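Local coordinates for chitinase (PDB 5GZT), which probably hydrolyses internal beta-1,4 linkages between N-acetylglucosamine units in chitin and chitodextrins, using two glycoside hydrolase family 18 modules in one chain, at residues Tyr282-Ala285 / Trp286-Trp289; Arg340-Asp344 / Glu345-Ala349; Gly560-Tyr564 / Ser565-Asn569; Gly994-Ala998 / Asp999-Thr1003; Asn1031-Gly1035 / Leu1036-Ala1040. All coordinates share one frame; numbering follows the deposited sequence.

Contact 1 (Tyr282-Ala285 / Trp286-Trp289); sequences YIPA and WVDW
Pro284 is the bump in this local contact, and the side chains of Trp286, Val287 and Trp289 form the hollow round it. Its CB sits over one face of the Trp286 indole as a CH-pi contact, 3.7 Å from the centroid of the five-membered ring. The Trp286 CG lies between its own backbone N and carbonyl carbon (chi1 42°), which folds the ring back over the proline. Pro284 CG meets Val287 CG2 at 3.7 Å. Its CD reaches Trp289 CZ2, and these two side chains stand at about a right angle. Val287 uses its other branch on the second indole: CG1 lies over the centre of one face of Trp289. Ile283 adds its CG2, which approaches Trp289 NE1 obliquely to 3.3 Å, while CD1 touches the benzene part of the ring. One polar bond fixes the rotation of that ring. Trp289 NE1 donates to Pro284 O at 3.0 Å, nearly straight at 162° and close to the indole plane. A type I beta turn from Pro284 to Val287 brings these side chains together. Residues 285-289 carry the chain off the end of strand 264-284 in the first family 18 barrel. Ile283 pairs with strand 303-312 through its backbone and packs on Leu351, Trp286 touches Trp623 of strand 619-623, and Trp289 rests against Tyr350 of helix 344-352.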
loop_
_atom_site.group_PDB
_atom_site.type_symbol
_atom_site.label_atom_id
_atom_site.label_comp_id
_atom_site.label_asym_id
_atom_site.label_seq_id
_atom_site.Cartn_x
_atom_site.Cartn_y
_atom_site.Cartn_z
ATOM N N TYR B 282 4.023 3.052 5.611
ATOM C CA TYR B 282 4.737 2.929 6.888
ATOM C C TYR B 282 4.324 4.125 7.715
ATOM O O TYR B 282 4.272 5.243 7.187
ATOM C CB TYR B 282 6.263 2.946 6.757
ATOM C CG TYR B 282 6.902 1.594 6.531
ATOM C CD1 TYR B 282 7.042 1.072 5.249
ATOM C CD2 TYR B 282 7.381 0.835 7.572
ATOM C CE1 TYR B 282 7.664 -0.160 5.032
ATOM C CE2 TYR B 282 7.978 -0.403 7.342
ATOM C CZ TYR B 282 8.116 -0.909 6.069
ATOM O OH TYR B 282 8.745 -2.119 5.812
ATOM N N ILE B 283 4.022 3.886 8.994
ATOM C CA ILE B 283 3.603 4.913 9.945
ATOM C C ILE B 283 4.487 4.782 11.158
ATOM O O ILE B 283 4.565 3.719 11.720
ATOM C CB ILE B 283 2.146 4.707 10.366
ATOM C CG1 ILE B 283 1.216 5.260 9.286
ATOM C CG2 ILE B 283 1.850 5.410 11.701
ATOM C CD1 ILE B 283 0.788 6.708 9.500
ATOM N N PRO B 284 5.130 5.881 11.599
ATOM C CA PRO B 284 6.112 5.790 12.632
ATOM C C PRO B 284 5.463 5.713 14.024
ATOM O O PRO B 284 4.498 6.422 14.309
ATOM C CB PRO B 284 6.847 7.130 12.534
ATOM C CG PRO B 284 5.847 8.054 12.006
ATOM C CD PRO B 284 5.029 7.242 11.050
ATOM N N ALA B 285 6.084 4.940 14.875
ATOM C CA ALA B 285 5.580 4.690 16.219
ATOM C C ALA B 285 5.784 5.872 17.125
ATOM O O ALA B 285 5.106 5.987 18.137
ATOM C CB ALA B 285 6.273 3.473 16.810
ATOM N N TRP B 286 6.672 6.763 16.732
ATOM C CA TRP B 286 7.164 7.837 17.600
ATOM C C TRP B 286 6.391 9.108 17.394
ATOM O O TRP B 286 6.762 10.114 17.928
ATOM C CB TRP B 286 8.684 8.065 17.386
ATOM C CG TRP B 286 9.185 8.043 15.963
ATOM C CD1 TRP B 286 9.185 9.080 15.063
ATOM C CD2 TRP B 286 9.781 6.935 15.276
ATOM N NE1 TRP B 286 9.755 8.676 13.857
ATOM C CE2 TRP B 286 10.069 7.359 13.948
ATOM C CE3 TRP B 286 10.043 5.609 15.634
ATOM C CZ2 TRP B 286 10.687 6.529 13.012
ATOM C CZ3 TRP B 286 10.599 4.771 14.708
ATOM C CH2 TRP B 286 10.931 5.226 13.411
ATOM N N VAL B 287 5.379 9.104 16.539
ATOM C CA VAL B 287 4.400 10.175 16.537
ATOM C C VAL B 287 3.270 9.718 17.461
ATOM O O VAL B 287 2.884 8.489 17.500
ATOM C CB VAL B 287 3.898 10.458 15.088
ATOM C CG1 VAL B 287 2.732 11.443 15.039
ATOM C CG2 VAL B 287 5.059 10.951 14.239
ATOM N N ASP B 288 2.722 10.690 18.174
ATOM C CA ASP B 288 1.584 10.434 19.036
ATOM C C ASP B 288 0.361 10.593 18.231
ATOM O O ASP B 288 -0.108 11.697 18.012
ATOM C CB ASP B 288 1.625 11.354 20.262
ATOM C CG ASP B 288 0.450 11.150 21.205
ATOM O OD1 ASP B 288 -0.629 10.607 20.837
ATOM O OD2 ASP B 288 0.646 11.555 22.329
ATOM N N TRP B 289 -0.152 9.468 17.718
ATOM C CA TRP B 289 -1.203 9.530 16.750
ATOM C C TRP B 289 -2.497 10.009 17.324
ATOM O O TRP B 289 -3.306 10.565 16.577
ATOM C CB TRP B 289 -1.362 8.210 15.972
ATOM C CG TRP B 289 -0.227 8.096 15.045
ATOM C CD1 TRP B 289 0.840 7.282 15.147
ATOM C CD2 TRP B 289 -0.000 8.919 13.909
ATOM N NE1 TRP B 289 1.733 7.545 14.151
ATOM C CE2 TRP B 289 1.235 8.544 13.364
ATOM C CE3 TRP B 289 -0.738 9.944 13.295
ATOM C CZ2 TRP B 289 1.773 9.143 12.230
ATOM C CZ3 TRP B 289 -0.224 10.534 12.150
ATOM C CH2 TRP B 289 1.042 10.127 11.624
#

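Contact 2 (Arg340-Asp344 / Glu345-Ala349); sequences RNNPD and ESNLA
Pro343 O stands over one face of the Asn347 amide, 3.2 Å from its CG. The Pro343 ring crosses this amide obliquely, and its CG is 4.1 Å from Asn347 OD1. A second pair of flat groups, Asn342 and Asp344, bridges the step into the helix. Asn342 ND2 donates to Asp344 OD2 at 3.0 Å, almost straight. The acceptor lies in the amide plane of Asn342, but the donor comes from above the carboxylate plane, 51° out of it. Both ends have outside partners: Asn342 ND2 also bonds Ala285 O, and Asp344 OD1 bonds Tyr306 OH. The buried Asn347 amide is likewise held on both branches, OD1 by Trp289 N and ND2 by Val287 O and Tyr306 OH. Its CG is anti to the carbonyl carbon (chi1 -85°), which lays the amide back under the Pro343 carbonyl oxygen. Two backbone bonds start the helix, from Asn347 N to Pro343 O and from Leu348 N to Asp344 O, each 2.8 Å. Leu348 CD2 also lies against Asp344 O. Asp344 N bonds Asn342 O, closing an inverse gamma turn centred on Pro343. The arrangement is a helix N-terminus in the first family 18 module, with this proline at the N-cap.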
loop_
_atom_site.group_PDB
_atom_site.type_symbol
_atom_site.label_atom_id
_atom_site.label_comp_id
_atom_site.label_asym_id
_atom_site.label_seq_id
_atom_site.Cartn_x
_atom_site.Cartn_y
_atom_site.Cartn_z
ATOM N N ARG B 340 10.976 7.022 26.271
ATOM C CA ARG B 340 10.559 6.047 27.292
ATOM C C ARG B 340 9.085 5.993 27.516
ATOM O O ARG B 340 8.577 4.913 27.809
ATOM C CB ARG B 340 11.261 6.285 28.635
ATOM C CG ARG B 340 12.779 6.082 28.600
ATOM C CD ARG B 340 13.373 6.793 29.823
ATOM N NE ARG B 340 14.822 6.812 29.784
ATOM C CZ ARG B 340 15.556 7.808 30.246
ATOM N NH1 ARG B 340 15.018 8.895 30.799
ATOM N NH2 ARG B 340 16.847 7.741 30.096
ATOM N N ASN B 341 8.390 7.122 27.324
ATOM C CA ASN B 341 6.929 7.188 27.378
ATOM C C ASN B 341 6.198 7.082 26.044
ATOM O O ASN B 341 4.988 7.492 25.905
ATOM C CB ASN B 341 6.482 8.486 28.087
ATOM C CG ASN B 341 7.143 8.649 29.461
ATOM O OD1 ASN B 341 7.437 7.676 30.114
ATOM N ND2 ASN B 341 7.395 9.891 29.878
ATOM N N ASN B 342 6.859 6.520 25.046
ATOM C CA ASN B 342 6.226 6.469 23.706
ATOM C C ASN B 342 4.843 5.784 23.765
ATOM O O ASN B 342 4.745 4.688 24.218
ATOM C CB ASN B 342 7.143 5.729 22.735
ATOM C CG ASN B 342 6.729 5.971 21.310
ATOM O OD1 ASN B 342 6.811 7.113 20.845
ATOM N ND2 ASN B 342 6.098 4.959 20.691
ATOM N N PRO B 343 3.778 6.432 23.306
ATOM C CA PRO B 343 2.440 5.923 23.445
ATOM C C PRO B 343 1.965 4.847 22.449
ATOM O O PRO B 343 0.977 5.039 21.755
ATOM C CB PRO B 343 1.612 7.178 23.271
ATOM C CG PRO B 343 2.379 7.912 22.247
ATOM C CD PRO B 343 3.773 7.748 22.651
ATOM N N ASP B 344 2.607 3.695 22.505
ATOM C CA ASP B 344 2.408 2.653 21.537
ATOM C C ASP B 344 0.992 2.093 21.543
ATOM O O ASP B 344 0.363 1.880 20.442
ATOM C CB ASP B 344 3.472 1.570 21.664
ATOM C CG ASP B 344 4.811 2.013 21.137
ATOM O OD1 ASP B 344 4.997 2.100 19.856
ATOM O OD2 ASP B 344 5.673 2.322 22.011
ATOM N N GLU B 345 0.439 1.939 22.749
ATOM C CA GLU B 345 -0.864 1.316 22.870
ATOM C C GLU B 345 -1.912 2.275 22.413
ATOM O O GLU B 345 -2.834 1.891 21.682
ATOM C CB GLU B 345 -1.120 0.807 24.307
ATOM C CG GLU B 345 -0.088 -0.241 24.738
ATOM C CD GLU B 345 -0.552 -1.217 25.832
ATOM O OE1 GLU B 345 -1.404 -0.832 26.682
ATOM O OE2 GLU B 345 -0.020 -2.365 25.853
ATOM N N SER B 346 -1.809 3.520 22.828
ATOM C CA SER B 346 -2.680 4.541 22.255
ATOM C C SER B 346 -2.578 4.593 20.675
ATOM O O SER B 346 -3.583 4.693 19.945
ATOM C CB SER B 346 -2.251 5.902 22.810
ATOM O OG SER B 346 -3.171 6.877 22.398
ATOM N N ASN B 347 -1.346 4.557 20.183
ATOM C CA ASN B 347 -1.091 4.684 18.724
ATOM C C ASN B 347 -1.824 3.590 17.976
ATOM O O ASN B 347 -2.736 3.869 17.104
ATOM C CB ASN B 347 0.391 4.591 18.487
ATOM C CG ASN B 347 1.099 5.917 18.646
ATOM O OD1 ASN B 347 0.507 6.940 18.784
ATOM N ND2 ASN B 347 2.381 5.885 18.577
ATOM N N LEU B 348 -1.485 2.350 18.388
ATOM C CA LEU B 348 -2.040 1.142 17.802
ATOM C C LEU B 348 -3.554 1.146 17.842
ATOM O O LEU B 348 -4.175 0.757 16.861
ATOM C CB LEU B 348 -1.493 -0.080 18.457
ATOM C CG LEU B 348 -0.367 -0.980 17.954
ATOM C CD1 LEU B 348 -0.041 -0.844 16.476
ATOM C CD2 LEU B 348 0.884 -0.957 18.809
ATOM N N ALA B 349 -4.164 1.609 18.938
ATOM C CA ALA B 349 -5.631 1.707 18.994
ATOM C C ALA B 349 -6.176 2.695 17.988
ATOM O O ALA B 349 -7.162 2.391 17.299
ATOM C CB ALA B 349 -6.114 2.074 20.407
#

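Contact 3 (Gly560-Tyr564 / Ser565-Asn569); sequences GTIVY and SELVN
Val563 O is gripped by two backbone N-H groups of the helix that follows. Leu567 N bonds it at 3.1 Å and lies in the carbonyl plane. Glu566 N is as near but makes a weak bond, bent to 124°. This is a strand-to-helix junction with Val563 at the N-cap position. The short axes of strand 561-563 and helix 565-569 stand 76° apart. The next helical bond, Val568 N to Tyr564 O, continues the first turn at 2.9 Å. Apolar side chains fill the angle between strand and helix. With chi1 at -61°, Ile562 turns its CG2 branch into the corner, where it meets Glu566 CG at 3.5 Å and Leu567 CD2 at 3.7 Å. The Ile562 and Leu567 side chains cross at about a right angle, and both also rest on Ile597 of strand 596-598. Glu566 gives only the aliphatic base of its chain to Ile562, because the chain bends at chi2 and leads its carboxylate away. Val563 CG2 lies 3.4 Å from Ser565 OG. The short, weakly bonded strand 561-563 lies at the edge, within this chain, of the antiparallel sheet that also holds strand 534-538. Tyr564 swings its ring alongside the helix, and its OH bonds Glu633. Val568 CG2 covers one face of that ring in a CH-pi contact, 3.8 Å from the centroid and offset toward CE2.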
loop_
_atom_site.group_PDB
_atom_site.type_symbol
_atom_site.label_atom_id
_atom_site.label_comp_id
_atom_site.label_asym_id
_atom_site.label_seq_id
_atom_site.Cartn_x
_atom_site.Cartn_y
_atom_site.Cartn_z
ATOM N N GLY B 560 21.839 15.417 6.566
ATOM C CA GLY B 560 21.654 14.058 5.979
ATOM C C GLY B 560 20.392 13.872 5.132
ATOM O O GLY B 560 20.486 13.458 3.923
ATOM N N THR B 561 19.239 14.044 5.800
ATOM C CA THR B 561 17.902 13.895 5.244
ATOM C C THR B 561 17.075 15.115 5.634
ATOM O O THR B 561 17.279 15.682 6.670
ATOM C CB THR B 561 17.130 12.642 5.673
ATOM O OG1 THR B 561 16.950 12.666 7.073
ATOM C CG2 THR B 561 17.832 11.308 5.270
ATOM N N ILE B 562 16.192 15.541 4.740
ATOM C CA ILE B 562 15.179 16.557 5.030
ATOM C C ILE B 562 13.833 16.009 4.583
ATOM O O ILE B 562 13.687 15.597 3.454
ATOM C CB ILE B 562 15.504 17.861 4.269
ATOM C CG1 ILE B 562 16.831 18.412 4.679
ATOM C CG2 ILE B 562 14.430 18.917 4.547
ATOM C CD1 ILE B 562 17.381 19.543 3.820
ATOM N N VAL B 563 12.823 15.992 5.445
ATOM C CA VAL B 563 11.557 15.359 5.176
ATOM C C VAL B 563 10.785 16.212 4.147
ATOM O O VAL B 563 11.035 17.436 3.984
ATOM C CB VAL B 563 10.751 15.103 6.458
ATOM C CG1 VAL B 563 11.606 14.339 7.515
ATOM C CG2 VAL B 563 10.226 16.415 7.058
ATOM N N TYR B 564 9.973 15.552 3.326
ATOM C CA TYR B 564 9.288 16.254 2.215
ATOM C C TYR B 564 8.482 17.497 2.686
ATOM O O TYR B 564 8.452 18.477 2.000
ATOM C CB TYR B 564 8.331 15.302 1.544
ATOM C CG TYR B 564 7.678 15.797 0.268
ATOM C CD1 TYR B 564 8.438 16.070 -0.884
ATOM C CD2 TYR B 564 6.309 16.085 0.235
ATOM C CE1 TYR B 564 7.820 16.548 -2.043
ATOM C CE2 TYR B 564 5.692 16.518 -0.923
ATOM C CZ TYR B 564 6.426 16.744 -2.082
ATOM O OH TYR B 564 5.827 17.170 -3.249
ATOM N N SER B 565 7.744 17.406 3.785
ATOM C CA SER B 565 6.967 18.566 4.270
ATOM C C SER B 565 7.833 19.797 4.476
ATOM O O SER B 565 7.420 20.901 4.144
ATOM C CB SER B 565 6.250 18.235 5.567
ATOM O OG SER B 565 7.159 17.751 6.555
ATOM N N GLU B 566 9.051 19.610 4.970
ATOM C CA GLU B 566 9.955 20.711 5.172
ATOM C C GLU B 566 10.461 21.241 3.826
ATOM O O GLU B 566 10.625 22.448 3.647
ATOM C CB GLU B 566 11.117 20.270 6.053
ATOM C CG GLU B 566 12.286 21.221 6.164
ATOM C CD GLU B 566 11.943 22.543 6.852
ATOM O OE1 GLU B 566 11.012 22.634 7.700
ATOM O OE2 GLU B 566 12.589 23.576 6.499
ATOM N N LEU B 567 10.679 20.343 2.861
ATOM C CA LEU B 567 11.051 20.783 1.528
ATOM C C LEU B 567 9.954 21.633 0.901
ATOM O O LEU B 567 10.217 22.652 0.317
ATOM C CB LEU B 567 11.418 19.599 0.588
ATOM C CG LEU B 567 12.630 18.713 0.950
ATOM C CD1 LEU B 567 12.697 17.538 -0.042
ATOM C CD2 LEU B 567 13.914 19.496 0.966
ATOM N N VAL B 568 8.739 21.203 1.007
ATOM C CA VAL B 568 7.606 21.967 0.496
ATOM C C VAL B 568 7.601 23.354 1.175
ATOM O O VAL B 568 7.537 24.381 0.509
ATOM C CB VAL B 568 6.308 21.208 0.713
ATOM C CG1 VAL B 568 5.107 22.096 0.450
ATOM C CG2 VAL B 568 6.245 19.941 -0.180
ATOM N N ASN B 569 7.675 23.373 2.500
ATOM C CA ASN B 569 7.568 24.627 3.221
ATOM C C ASN B 569 8.699 25.613 2.926
ATOM O O ASN B 569 8.423 26.780 2.805
ATOM C CB ASN B 569 7.445 24.359 4.712
ATOM C CG ASN B 569 6.074 23.750 5.108
ATOM O OD1 ASN B 569 5.081 23.749 4.377
ATOM N ND2 ASN B 569 6.056 23.240 6.273
#

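Contact 4 (Gly994-Ala998 / Asp999-Thr1003); sequences GDFSA and DSVLT
Ser997 and Ser1000 form a capping box at the start of helix 998-1007, in the second family 18 module. In Ser1000, CB lies 3.7 Å from Ser997 OG. The next atom, OG, accepts from Ser997 N at 2.9 Å with an angle of 164°. That hydroxyl is turned back along the chain because OG sits between the backbone N and the carbonyl carbon (chi1 71°). The return bond has much the same straightness: Ser1000 N donates to Ser997 OG at 3.1 Å. Each serine thus takes the other's backbone N-H on its hydroxyl oxygen, and two N-H groups near the helix start are satisfied. Ser997 OG also bonds Thr988 OG1, which ties the cap to an earlier part of the same loop. Normal helix bonds follow, with Val1001 N on Ser997 O and Leu1002 N on Ala998 O. Beside the box, Val1001 CG2 meets the edge of the Phe996 ring at CD1, 4.1 Å away, and lies near the ring plane. Phe996 N is held in turn by Asp995 OD1, whose carboxylate also accepts from His973. Ala998 and Leu1002 face strand 1015-1020, where both touch Ile1017. Between the two serines, Asp999 O takes two donors from a single residue. Thr1003 OG1, at 2.7 Å, and Thr1003 N, at 2.9 Å, reach this oxygen from opposite faces of its carbonyl plane.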
loop_
_atom_site.group_PDB
_atom_site.type_symbol
_atom_site.label_atom_id
_atom_site.label_comp_id
_atom_site.label_asym_id
_atom_site.label_seq_id
_atom_site.Cartn_x
_atom_site.Cartn_y
_atom_site.Cartn_z
ATOM N N GLY B 994 -12.276 14.811 3.390
ATOM C CA GLY B 994 -13.457 14.722 2.515
ATOM C C GLY B 994 -14.648 15.549 3.057
ATOM O O GLY B 994 -15.643 15.617 2.376
ATOM N N ASP B 995 -14.499 16.204 4.199
ATOM C CA ASP B 995 -15.585 16.932 4.835
ATOM C C ASP B 995 -15.870 18.326 4.183
ATOM O O ASP B 995 -15.078 18.834 3.369
ATOM C CB ASP B 995 -15.299 17.098 6.336
ATOM C CG ASP B 995 -16.574 17.081 7.234
ATOM O OD1 ASP B 995 -17.732 17.213 6.725
ATOM O OD2 ASP B 995 -16.390 17.025 8.475
ATOM N N PHE B 996 -17.035 18.878 4.506
ATOM C CA PHE B 996 -17.490 20.163 3.923
ATOM C C PHE B 996 -16.749 21.346 4.419
ATOM O O PHE B 996 -16.490 21.494 5.603
ATOM C CB PHE B 996 -18.964 20.437 4.293
ATOM C CG PHE B 996 -19.918 19.589 3.560
ATOM C CD1 PHE B 996 -20.317 19.936 2.270
ATOM C CD2 PHE B 996 -20.453 18.412 4.142
ATOM C CE1 PHE B 996 -21.199 19.116 1.550
ATOM C CE2 PHE B 996 -21.350 17.612 3.434
ATOM C CZ PHE B 996 -21.728 17.968 2.139
ATOM N N SER B 997 -16.378 22.197 3.490
ATOM C CA SER B 997 -15.946 23.534 3.848
ATOM C C SER B 997 -16.324 24.491 2.761
ATOM O O SER B 997 -16.628 24.069 1.662
ATOM C CB SER B 997 -14.409 23.539 4.061
ATOM O OG SER B 997 -13.758 23.114 2.911
ATOM N N ALA B 998 -16.145 25.769 3.016
ATOM C CA ALA B 998 -16.286 26.772 1.969
ATOM C C ALA B 998 -15.392 26.425 0.791
ATOM O O ALA B 998 -15.802 26.513 -0.354
ATOM C CB ALA B 998 -15.957 28.150 2.476
ATOM N N ASP B 999 -14.138 26.075 1.080
ATOM C CA ASP B 999 -13.145 25.713 0.068
ATOM C C ASP B 999 -13.639 24.579 -0.745
ATOM O O ASP B 999 -13.616 24.665 -2.001
ATOM C CB ASP B 999 -11.763 25.399 0.758
ATOM C CG ASP B 999 -10.685 25.067 -0.224
ATOM O OD1 ASP B 999 -10.507 25.827 -1.198
ATOM O OD2 ASP B 999 -10.083 23.982 -0.093
ATOM N N SER B 1000 -14.087 23.489 -0.109
ATOM C CA SER B 1000 -14.497 22.319 -0.860
ATOM C C SER B 1000 -15.760 22.608 -1.660
ATOM O O SER B 1000 -15.835 22.215 -2.852
ATOM C CB SER B 1000 -14.770 21.089 0.009
ATOM O OG SER B 1000 -15.945 21.204 0.777
ATOM N N VAL B 1001 -16.685 23.340 -1.062
ATOM C CA VAL B 1001 -17.961 23.658 -1.787
ATOM C C VAL B 1001 -17.759 24.580 -2.987
ATOM O O VAL B 1001 -18.185 24.323 -4.137
ATOM C CB VAL B 1001 -18.968 24.281 -0.808
ATOM C CG1 VAL B 1001 -20.221 24.708 -1.541
ATOM C CG2 VAL B 1001 -19.348 23.294 0.218
ATOM N N LEU B 1002 -17.009 25.645 -2.735
ATOM C CA LEU B 1002 -16.766 26.635 -3.799
ATOM C C LEU B 1002 -15.833 26.111 -4.859
ATOM O O LEU B 1002 -16.000 26.448 -6.081
ATOM C CB LEU B 1002 -16.322 27.912 -3.186
ATOM C CG LEU B 1002 -17.350 28.525 -2.271
ATOM C CD1 LEU B 1002 -16.718 29.641 -1.461
ATOM C CD2 LEU B 1002 -18.515 29.064 -3.062
ATOM N N THR B 1003 -14.939 25.149 -4.501
ATOM C CA THR B 1003 -14.241 24.431 -5.547
ATOM C C THR B 1003 -15.151 23.598 -6.403
ATOM O O THR B 1003 -14.989 23.586 -7.650
ATOM C CB THR B 1003 -13.100 23.553 -4.936
ATOM O OG1 THR B 1003 -12.199 24.437 -4.291
ATOM C CG2 THR B 1003 -12.345 22.759 -5.950
#

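Contact 5 (Asn1031-Gly1035 / Leu1036-Ala1040); sequences NINHG and LFQQA
Gln1038 folds its side chain back across Ile1032, and the two cross at about a right angle. The setting is a type II beta turn from Gly1035 to Gln1038, in the loop between strand 1024-1026 and helix 1052-1058. Gln1038 CG is anti to the carbonyl carbon (chi1 -65°), and a bend at chi2 (-50°) lays the amide over the isoleucine. Its CG packs close to Ile1032 O, and its OE1 lies 3.5 Å from Ile1032 CB and near CD1. The other amide branch, NE2, donates to Leu1036 O at 3.3 Å, from well above the carbonyl plane. This bond favours that turn of the amide. Asn1033 offers a second amide, also about perpendicular to the glutamine chain. The two amide planes are 75° apart, and Asn1033 OD1 stays 3.9 Å from Gln1038 NE2. The backbone is joined by Leu1036 N, which bonds Asn1033 O at 3.1 Å and likewise approaches from above the plane. Within 1036-1040, Leu1036 CD1 sits over the centre of the Phe1037 ring. Gly1035 O and Gln1038 N both bond Thr980 OG1, which anchors the turn to a neighbouring loop, and His1034 stacks on Tyr1067. A water completes the link between 1031-1035 and 1036-1040: it donates to Leu1036 O at 2.9 Å and to Asn1033 OD1 at 3.2 Å.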
loop_
_atom_site.group_PDB
_atom_site.type_symbol
_atom_site.label_atom_id
_atom_site.label_comp_id
_atom_site.label_asym_id
_atom_site.label_seq_id
_atom_site.Cartn_x
_atom_site.Cartn_y
_atom_site.Cartn_z
ATOM N N ASN B 1031 -15.641 14.267 26.550
ATOM C CA ASN B 1031 -14.507 15.185 26.600
ATOM C C ASN B 1031 -13.237 14.513 26.092
ATOM O O ASN B 1031 -12.349 14.153 26.875
ATOM C CB ASN B 1031 -14.338 15.792 27.971
ATOM C CG ASN B 1031 -13.338 16.924 27.998
ATOM O OD1 ASN B 1031 -12.695 17.266 26.996
ATOM N ND2 ASN B 1031 -13.220 17.547 29.154
ATOM N N ILE B 1032 -13.169 14.366 24.765
ATOM C CA ILE B 1032 -11.991 13.908 24.019
ATOM C C ILE B 1032 -11.778 14.935 22.908
ATOM O O ILE B 1032 -12.751 15.243 22.161
ATOM C CB ILE B 1032 -12.216 12.527 23.362
ATOM C CG1 ILE B 1032 -12.616 11.479 24.407
ATOM C CG2 ILE B 1032 -10.984 12.032 22.596
ATOM C CD1 ILE B 1032 -13.113 10.197 23.775
ATOM N N ASN B 1033 -10.538 15.448 22.825
ATOM C CA ASN B 1033 -10.114 16.528 21.938
ATOM C C ASN B 1033 -11.084 17.683 21.961
ATOM O O ASN B 1033 -11.475 18.211 20.905
ATOM C CB ASN B 1033 -9.945 16.015 20.502
ATOM C CG ASN B 1033 -8.960 14.877 20.413
ATOM O OD1 ASN B 1033 -9.178 13.906 19.691
ATOM N ND2 ASN B 1033 -7.867 14.983 21.155
ATOM N N HIS B 1034 -11.489 18.038 23.176
ATOM C CA HIS B 1034 -12.467 19.057 23.439
ATOM C C HIS B 1034 -13.763 18.864 22.649
ATOM O O HIS B 1034 -14.371 19.823 22.239
ATOM C CB HIS B 1034 -11.880 20.431 23.174
ATOM C CG HIS B 1034 -10.495 20.603 23.691
ATOM N ND1 HIS B 1034 -10.185 20.564 25.030
ATOM C CD2 HIS B 1034 -9.327 20.825 23.042
ATOM C CE1 HIS B 1034 -8.887 20.751 25.187
ATOM N NE2 HIS B 1034 -8.345 20.924 23.996
ATOM N N GLY B 1035 -14.179 17.619 22.462
ATOM C CA GLY B 1035 -15.452 17.313 21.787
ATOM C C GLY B 1035 -15.438 17.321 20.255
ATOM O O GLY B 1035 -16.452 16.973 19.645
ATOM N N LEU B 1036 -14.283 17.616 19.638
ATOM C CA LEU B 1036 -14.203 17.794 18.190
ATOM C C LEU B 1036 -14.127 16.472 17.469
ATOM O O LEU B 1036 -13.209 15.705 17.715
ATOM C CB LEU B 1036 -12.974 18.623 17.832
ATOM C CG LEU B 1036 -12.726 18.864 16.329
ATOM C CD1 LEU B 1036 -13.896 19.653 15.759
ATOM C CD2 LEU B 1036 -11.383 19.615 16.165
ATOM N N PHE B 1037 -15.067 16.224 16.579
ATOM C CA PHE B 1037 -15.173 14.970 15.807
ATOM C C PHE B 1037 -15.341 13.767 16.765
ATOM O O PHE B 1037 -14.711 12.714 16.572
ATOM C CB PHE B 1037 -14.000 14.742 14.811
ATOM C CG PHE B 1037 -13.727 15.925 13.881
ATOM C CD1 PHE B 1037 -14.762 16.472 13.084
ATOM C CD2 PHE B 1037 -12.442 16.454 13.751
ATOM C CE1 PHE B 1037 -14.497 17.543 12.216
ATOM C CE2 PHE B 1037 -12.178 17.525 12.887
ATOM C CZ PHE B 1037 -13.210 18.076 12.157
ATOM N N GLN B 1038 -16.207 13.948 17.768
ATOM C CA GLN B 1038 -16.576 12.892 18.731
ATOM C C GLN B 1038 -17.993 12.386 18.494
ATOM O O GLN B 1038 -18.894 13.150 18.132
ATOM C CB GLN B 1038 -16.425 13.414 20.168
ATOM C CG GLN B 1038 -14.974 13.741 20.525
ATOM C CD GLN B 1038 -13.994 12.618 20.201
ATOM O OE1 GLN B 1038 -14.170 11.488 20.627
ATOM N NE2 GLN B 1038 -12.961 12.938 19.439
ATOM N N GLN B 1039 -18.168 11.084 18.641
ATOM C CA GLN B 1039 -19.510 10.494 18.689
ATOM C C GLN B 1039 -20.264 11.076 19.926
ATOM O O GLN B 1039 -19.681 11.268 20.996
ATOM C CB GLN B 1039 -19.378 8.983 18.704
ATOM C CG GLN B 1039 -20.693 8.230 18.697
ATOM C CD GLN B 1039 -21.543 8.510 17.466
ATOM O OE1 GLN B 1039 -21.061 8.426 16.324
ATOM N NE2 GLN B 1039 -22.825 8.829 17.692
ATOM N N ALA B 1040 -21.510 11.490 19.734
ATOM C CA ALA B 1040 -22.289 12.139 20.806
ATOM C C ALA B 1040 -23.535 11.299 21.123
ATOM O O ALA B 1040 -23.970 10.486 20.307
ATOM C CB ALA B 1040 -22.680 13.554 20.452
HETATM O O HOH W 1 -10.358 15.550 17.170
#

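Every contact is a local turn or helix start, and the five follow in series without nesting or crossing. Contact 1 turns the chain off strand 264-284. Contact 2 opens helix 344-352 and touches contact 1, pinning the loop after strand 264-284 to that helix. Contact 3 comes later in the same family 18 range, at the step from strand 561-563 into helix 564-570, with its centre about 17 Å from that of contact 1. Contacts 4 and 5 belong to the second family 18 range. Contact 4 starts helix 998-1007, and contact 5 shapes the loop after strand 1024-1026. Asp995 packs loosely on Phe1037 between them.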